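Local coordinates for pollen-specific leucine-rich repeat extensin-like protein 1 (Arabidopsis thaliana, PDB 6TME), which probably acts in the pollen-tube cell wall by binding RALF signalling peptides through its leucine-rich repeat domain, while its extensin region anchors it there, at residues Q52-A57 against A119-N124; A67-V70 against S76-G79. One frame throughout, in Å; residues are numbered along the deposited sequence.

Contact 1 (Q52-A57 against A119-N124); sequences QAWKKA and ALFHVN
Trp54 reaches from helix 43-56 to Phe121 and Val123 of the segment 119-124. The backbones stay well apart: the closest pair of CA atoms, Trp54 to Val123, is 13.1 Å apart, and the interval is spanned mainly by the indole of Trp54 and the ring of Phe121. Along the first segment, Gln52 serves through its carbonyl, since Lys56 N bonds to Gln52 O at 3.1 Å in the helical i to i+4 pattern. Trp54 then sends its CB toward the strand, with CG turned opposite the backbone N (chi1 -158°), and the far corner of its six-membered ring does the touching. CH2 lies 3.8 Å from Phe121 CZ, and Val123 CG1 meets the indole at its edge, near the ring plane, 4.1 Å from Trp54 CH2. The two aromatic side chains approach from opposite directions, their planes tilted by 22°. Centroids 5.9 Å apart show that the rings are slid past one another and hardly overlap, so the touch is confined to CH2 of Trp54 against CZ and CE1 of Phe121. Phe121 and Val123 fill the two inward leucine positions of an LxLxxNxL repeat, continued by Asn126 and Phe128, and strand 120-122 lies between strands 92-98 and 144-146 of the solenoid. Asn126 ND2 bonds to Val123 O, as expected of the repeat's asparagine. The helix of Trp54 covers the N-terminal end of this hydrophobic core, where the indole also meets Phe128, Ile97 and, edge-to-face, Phe58. Between the inward residues His122 points elsewhere, with Leu120 CD2 3.5 Å above one face of its imidazole, and this ring stacks on an aromatic side chain of the other protein chain. Beyond Trp54, Ala57 N makes weak bonds to Ala53 O and Trp54 O, and the methyl group of Ala57 packs on Tyr107.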
ATOM      1  N   GLN A  52      28.369  -6.397  10.714  1.00 27.05           N
ATOM      2  CA  GLN A  52      29.030  -7.700  10.753  1.00 32.98           C
ATOM      3  C   GLN A  52      28.125  -8.764  11.376  1.00 27.83           C
ATOM      4  O   GLN A  52      28.156  -9.925  10.950  1.00 26.49           O
ATOM      5  CB  GLN A  52      30.372  -7.629  11.508  1.00 27.66           C
ATOM      6  CG  GLN A  52      31.520  -6.912  10.760  1.00 29.04           C
ATOM      7  CD  GLN A  52      31.805  -7.537   9.402  1.00 36.40           C
ATOM      8  OE1 GLN A  52      31.774  -8.752   9.261  1.00 40.04           O
ATOM      9  NE2 GLN A  52      32.079  -6.708   8.398  1.00 38.12           N
ATOM     10  N   ALA A  53      27.326  -8.400  12.391  1.00 16.16           N
ATOM     11  CA  ALA A  53      26.360  -9.367  12.908  1.00 20.32           C
ATOM     12  C   ALA A  53      25.334  -9.729  11.836  1.00 28.48           C
ATOM     13  O   ALA A  53      24.897 -10.882  11.759  1.00 30.21           O
ATOM     14  CB  ALA A  53      25.666  -8.824  14.156  1.00 21.60           C
ATOM     15  N   TRP A  54      24.975  -8.773  10.973  1.00 30.92           N
ATOM     16  CA  TRP A  54      24.003  -9.044   9.916  1.00 35.16           C
ATOM     17  C   TRP A  54      24.593  -9.965   8.850  1.00 34.07           C
ATOM     18  O   TRP A  54      23.960 -10.952   8.445  1.00 26.35           O
ATOM     19  CB  TRP A  54      23.521  -7.728   9.300  1.00 26.95           C
ATOM     20  CG  TRP A  54      22.191  -7.818   8.607  1.00 35.61           C
ATOM     21  CD1 TRP A  54      21.334  -8.890   8.596  1.00 30.44           C
ATOM     22  CD2 TRP A  54      21.566  -6.797   7.816  1.00 30.41           C
ATOM     23  NE1 TRP A  54      20.225  -8.598   7.841  1.00 33.28           N
ATOM     24  CE2 TRP A  54      20.335  -7.320   7.357  1.00 31.40           C
ATOM     25  CE3 TRP A  54      21.934  -5.497   7.438  1.00 23.33           C
ATOM     26  CZ2 TRP A  54      19.468  -6.585   6.541  1.00 26.83           C
ATOM     27  CZ3 TRP A  54      21.068  -4.760   6.637  1.00 26.91           C
ATOM     28  CH2 TRP A  54      19.847  -5.305   6.195  1.00 27.38           C
ATOM     29  N   LYS A  55      25.817  -9.669   8.409  1.00 36.34           N
ATOM     30  CA  LYS A  55      26.501 -10.500   7.420  1.00 31.34           C
ATOM     31  C   LYS A  55      26.683 -11.939   7.905  1.00 28.04           C
ATOM     32  O   LYS A  55      26.607 -12.880   7.106  1.00 32.57           O
ATOM     33  CB  LYS A  55      27.852  -9.875   7.078  1.00 30.67           C
ATOM     34  CG  LYS A  55      28.688 -10.632   6.046  1.00 32.12           C
ATOM     35  CD  LYS A  55      30.071  -9.991   5.915  1.00 32.90           C
ATOM     36  CE  LYS A  55      30.855 -10.525   4.700  1.00 31.25           C
ATOM     37  NZ  LYS A  55      32.253  -9.947   4.699  1.00 34.49           N
ATOM     38  N   LYS A  56      26.942 -12.139   9.203  1.00 25.92           N
ATOM     39  CA  LYS A  56      26.974 -13.509   9.728  1.00 35.61           C
ATOM     40  C   LYS A  56      25.656 -14.237   9.484  1.00 34.00           C
ATOM     41  O   LYS A  56      25.657 -15.449   9.244  1.00 38.21           O
ATOM     42  CB  LYS A  56      27.289 -13.522  11.222  1.00 33.86           C
ATOM     43  CG  LYS A  56      28.739 -13.257  11.564  1.00 36.02           C
ATOM     44  CD  LYS A  56      28.948 -13.481  13.066  1.00 47.60           C
ATOM     45  CE  LYS A  56      30.401 -13.290  13.492  1.00 57.67           C
ATOM     46  NZ  LYS A  56      30.562 -13.617  14.946  1.00 63.83           N
ATOM     47  N   ALA A  57      24.530 -13.518   9.511  1.00 29.25           N
ATOM     48  CA  ALA A  57      23.223 -14.118   9.246  1.00 30.83           C
ATOM     49  C   ALA A  57      22.897 -14.249   7.763  1.00 33.57           C
ATOM     50  O   ALA A  57      21.814 -14.724   7.448  1.00 35.26           O
ATOM     51  CB  ALA A  57      22.117 -13.311   9.927  1.00 32.11           C
ATOM     52  N   ALA A 119      17.531   6.288   9.006  1.00 29.39           N
ATOM     53  CA  ALA A 119      16.197   6.776   8.715  1.00 27.34           C
ATOM     54  C   ALA A 119      15.614   6.151   7.466  1.00 26.99           C
ATOM     55  O   ALA A 119      14.392   6.234   7.254  1.00 28.84           O
ATOM     56  CB  ALA A 119      16.202   8.302   8.550  1.00 18.55           C
ATOM     57  N   LEU A 120      16.439   5.513   6.653  1.00 24.24           N
ATOM     58  CA  LEU A 120      15.994   4.905   5.414  1.00 25.84           C
ATOM     59  C   LEU A 120      16.401   3.446   5.446  1.00 28.97           C
ATOM     60  O   LEU A 120      17.581   3.128   5.651  1.00 25.50           O
ATOM     61  CB  LEU A 120      16.601   5.635   4.224  1.00 31.53           C
ATOM     62  CG  LEU A 120      16.279   5.208   2.803  1.00 35.08           C
ATOM     63  CD1 LEU A 120      16.405   6.472   1.994  1.00 26.08           C
ATOM     64  CD2 LEU A 120      17.257   4.117   2.289  1.00 29.89           C
ATOM     65  N   PHE A 121      15.430   2.557   5.252  1.00 27.35           N
ATOM     66  CA  PHE A 121      15.705   1.121   5.260  1.00 23.55           C
ATOM     67  C   PHE A 121      14.914   0.477   4.117  1.00 29.89           C
ATOM     68  O   PHE A 121      13.691   0.286   4.220  1.00 28.20           O
ATOM     69  CB  PHE A 121      15.355   0.537   6.622  1.00 23.06           C
ATOM     70  CG  PHE A 121      15.800  -0.880   6.808  1.00 27.18           C
ATOM     71  CD1 PHE A 121      17.089  -1.170   7.252  1.00 29.81           C
ATOM     72  CD2 PHE A 121      14.935  -1.925   6.544  1.00 19.24           C
ATOM     73  CE1 PHE A 121      17.505  -2.484   7.430  1.00 22.71           C
ATOM     74  CE2 PHE A 121      15.335  -3.241   6.737  1.00 25.68           C
ATOM     75  CZ  PHE A 121      16.638  -3.517   7.168  1.00 23.69           C
ATOM     76  N   HIS A 122      15.607   0.181   3.011  1.00 24.72           N
ATOM     77  CA  HIS A 122      14.997  -0.415   1.822  1.00 24.75           C
ATOM     78  C   HIS A 122      15.585  -1.807   1.615  1.00 24.67           C
ATOM     79  O   HIS A 122      16.771  -1.931   1.295  1.00 40.56           O
ATOM     80  CB  HIS A 122      15.243   0.447   0.578  1.00 22.26           C
ATOM     81  CG  HIS A 122      14.694   1.840   0.671  1.00 26.33           C
ATOM     82  ND1 HIS A 122      15.019   2.827  -0.237  1.00 27.22           N
ATOM     83  CD2 HIS A 122      13.847   2.415   1.561  1.00 28.65           C
ATOM     84  CE1 HIS A 122      14.409   3.952   0.098  1.00 30.15           C
ATOM     85  NE2 HIS A 122      13.698   3.730   1.190  1.00 30.80           N
ATOM     86  N   VAL A 123      14.776  -2.856   1.796  1.00 24.11           N
ATOM     87  CA  VAL A 123      15.228  -4.214   1.485  1.00 27.02           C
ATOM     88  C   VAL A 123      14.191  -4.951   0.641  1.00 20.76           C
ATOM     89  O   VAL A 123      14.013  -6.164   0.782  1.00 26.96           O
ATOM     90  CB  VAL A 123      15.597  -5.022   2.758  1.00 25.54           C
ATOM     91  CG1 VAL A 123      16.892  -4.430   3.430  1.00 22.13           C
ATOM     92  CG2 VAL A 123      14.465  -5.061   3.753  1.00 17.73           C
ATOM     93  N   ASN A 124      13.552  -4.237  -0.291  1.00 26.95           N
ATOM     94  CA  ASN A 124      12.604  -4.868  -1.202  1.00 21.86           C
ATOM     95  C   ASN A 124      13.236  -6.013  -1.978  1.00 22.52           C
ATOM     96  O   ASN A 124      14.370  -5.912  -2.462  1.00 27.99           O
ATOM     97  CB  ASN A 124      12.032  -3.869  -2.202  1.00 21.17           C
ATOM     98  CG  ASN A 124      11.229  -4.574  -3.333  1.00 25.13           C
ATOM     99  OD1 ASN A 124      11.797  -5.028  -4.315  1.00 24.42           O
ATOM    100  ND2 ASN A 124       9.921  -4.703  -3.153  1.00 13.06           N
TER

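Contact 2 (A67-V70 against S76-G79); sequences ANWV and SYKG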
ATOM      1  N   ALA A  67      30.108  -8.714  -0.282  1.00 31.09           N
ATOM      2  CA  ALA A  67      31.516  -9.041  -0.486  1.00 35.55           C
ATOM      3  C   ALA A  67      32.450  -7.998   0.133  1.00 43.32           C
ATOM      4  O   ALA A  67      33.406  -8.350   0.832  1.00 45.58           O
ATOM      5  CB  ALA A  67      31.792  -9.184  -1.984  1.00 31.10           C
ATOM      6  N   ASN A  68      32.201  -6.711  -0.116  1.00 36.35           N
ATOM      7  CA  ASN A  68      33.088  -5.678   0.414  1.00 28.24           C
ATOM      8  C   ASN A  68      32.750  -5.266   1.846  1.00 35.99           C
ATOM      9  O   ASN A  68      33.319  -4.285   2.334  1.00 36.98           O
ATOM     10  CB  ASN A  68      33.100  -4.436  -0.492  1.00 28.41           C
ATOM     11  CG  ASN A  68      31.859  -3.537  -0.311  1.00 36.32           C
ATOM     12  OD1 ASN A  68      30.805  -3.982   0.157  1.00 31.34           O
ATOM     13  ND2 ASN A  68      31.995  -2.265  -0.676  1.00 36.98           N
ATOM     14  N   TRP A  69      31.862  -5.990   2.542  1.00 28.67           N
ATOM     15  CA  TRP A  69      31.562  -5.666   3.942  1.00 30.02           C
ATOM     16  C   TRP A  69      32.672  -6.200   4.859  1.00 36.78           C
ATOM     17  O   TRP A  69      32.508  -7.178   5.601  1.00 31.36           O
ATOM     18  CB  TRP A  69      30.212  -6.230   4.359  1.00 28.47           C
ATOM     19  CG  TRP A  69      29.017  -5.600   3.761  1.00 30.26           C
ATOM     20  CD1 TRP A  69      28.938  -4.922   2.571  1.00 31.35           C
ATOM     21  CD2 TRP A  69      27.702  -5.586   4.320  1.00 31.94           C
ATOM     22  NE1 TRP A  69      27.658  -4.496   2.360  1.00 40.44           N
ATOM     23  CE2 TRP A  69      26.872  -4.895   3.413  1.00 37.98           C
ATOM     24  CE3 TRP A  69      27.139  -6.101   5.495  1.00 28.77           C
ATOM     25  CZ2 TRP A  69      25.501  -4.697   3.646  1.00 28.39           C
ATOM     26  CZ3 TRP A  69      25.767  -5.909   5.724  1.00 24.50           C
ATOM     27  CH2 TRP A  69      24.970  -5.212   4.804  1.00 18.73           C
ATOM     28  N   VAL A  70      33.824  -5.527   4.799  1.00 33.75           N
ATOM     29  CA  VAL A  70      35.019  -5.930   5.543  1.00 35.34           C
ATOM     30  C   VAL A  70      35.747  -4.683   6.029  1.00 37.82           C
ATOM     31  O   VAL A  70      35.827  -3.676   5.318  1.00 34.03           O
ATOM     32  CB  VAL A  70      35.972  -6.806   4.696  1.00 35.93           C
ATOM     33  CG1 VAL A  70      35.262  -8.047   4.180  1.00 36.84           C
ATOM     34  CG2 VAL A  70      36.526  -6.023   3.522  1.00 39.06           C
ATOM     35  N   SER A  76      31.875   2.579   3.113  1.00 41.65           N
ATOM     36  CA  SER A  76      32.182   2.030   1.809  1.00 34.11           C
ATOM     37  C   SER A  76      31.507   0.685   1.550  1.00 30.22           C
ATOM     38  O   SER A  76      31.604   0.170   0.425  1.00 41.83           O
ATOM     39  CB  SER A  76      33.703   1.893   1.662  1.00 39.22           C
ATOM     40  OG  SER A  76      34.212   1.094   2.715  1.00 49.52           O
ATOM     41  N   TYR A  77      30.845   0.097   2.555  1.00 27.96           N
ATOM     42  CA  TYR A  77      30.049  -1.114   2.342  1.00 29.50           C
ATOM     43  C   TYR A  77      28.954  -0.888   1.302  1.00 27.66           C
ATOM     44  O   TYR A  77      28.259   0.131   1.317  1.00 25.77           O
ATOM     45  CB  TYR A  77      29.380  -1.570   3.642  1.00 32.28           C
ATOM     46  CG  TYR A  77      30.268  -2.155   4.688  1.00 30.28           C
ATOM     47  CD1 TYR A  77      31.658  -2.000   4.642  1.00 36.92           C
ATOM     48  CD2 TYR A  77      29.723  -2.872   5.732  1.00 26.05           C
ATOM     49  CE1 TYR A  77      32.471  -2.553   5.617  1.00 25.62           C
ATOM     50  CE2 TYR A  77      30.511  -3.428   6.712  1.00 22.15           C
ATOM     51  CZ  TYR A  77      31.893  -3.271   6.650  1.00 32.90           C
ATOM     52  OH  TYR A  77      32.677  -3.837   7.639  1.00 32.59           O
ATOM     53  N   LYS A  78      28.780  -1.860   0.410  1.00 28.17           N
ATOM     54  CA  LYS A  78      27.740  -1.765  -0.602  1.00 28.23           C
ATOM     55  C   LYS A  78      26.363  -1.870   0.044  1.00 35.71           C
ATOM     56  O   LYS A  78      26.095  -2.815   0.795  1.00 26.52           O
ATOM     57  CB  LYS A  78      27.899  -2.867  -1.647  1.00 26.01           C
ATOM     58  CG  LYS A  78      26.883  -2.720  -2.785  1.00 28.58           C
ATOM     59  CD  LYS A  78      27.158  -3.636  -3.953  1.00 39.89           C
ATOM     60  CE  LYS A  78      26.157  -3.372  -5.080  1.00 55.51           C
ATOM     61  NZ  LYS A  78      26.245  -4.365  -6.194  1.00 62.84           N
ATOM     62  N   GLY A  79      25.486  -0.903  -0.263  1.00 27.64           N
ATOM     63  CA  GLY A  79      24.148  -0.855   0.297  1.00 28.12           C
ATOM     64  C   GLY A  79      24.042  -0.071   1.579  1.00 32.16           C
ATOM     65  O   GLY A  79      22.925   0.087   2.113  1.00 23.21           O
TER
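The indole of Trp69 carries Tyr77 CD2 on one face, 3.4 Å above the plane and displaced toward the rim, while Asn68 OD1 and Lys78 O lie at its edge, in plane. Tyr77 in turn has Trp69 CA centred over one ring face, 3.5 Å from the ring centroid and 4° off the normal. The five-membered ring of Trp69 and the Tyr77 ring form an offset stack, planes at 17° and centroids 4.5 Å apart. Trp69 NE1 donates to Lys78 O at 2.8 Å, a bond that, with the Tyr77 stack, helps fix the indole's rotation. Asn68, its CG set between backbone N and carbonyl carbon (chi1 78°), offers OD1 through an in-plane lone pair to Lys78 N at 2.9 Å; its ND2 makes a weak bond to Ser76 O. Trp69 centres an inverse gamma turn, in which Val70 N bonds weakly to Asn68 O. With an alanine at Trp69, Lys78 O would probably lose its indole donor and Tyr77 its stacking partner. Gly79 has a positive phi at which a CB would jam against Lys78 O. Tyr77 occupies the aromatic position of the CxWxGVxC sequence, bracketed by the Cys75-Cys82 disulfide, that marks the N-terminal cap of plant leucine-rich repeat domains.

In the fold
Contacts 1 and 2 both belong to the N-terminal end of the solenoid, their centres 11 Å apart, and 67-70 and 76-79 fall in the chain between 52-57 and 119-124. They meet at helix 43-56. Gln52 NE2 and Trp69 O are 2.9 Å apart, as are Lys55 NZ and Trp69 O, so two probable hydrogen bonds converge on one carbonyl; Gln52 NE2 also bonds to Tyr77 OH. The indoles touch as well, Trp54 CE3 lying 4.0 Å from Trp69 CH2, which joins the cap loop to the aromatic core of contact 1. Both contacts reach the other protein chain, through His122 and its neighbours in contact 1 and through Lys78 in contact 2.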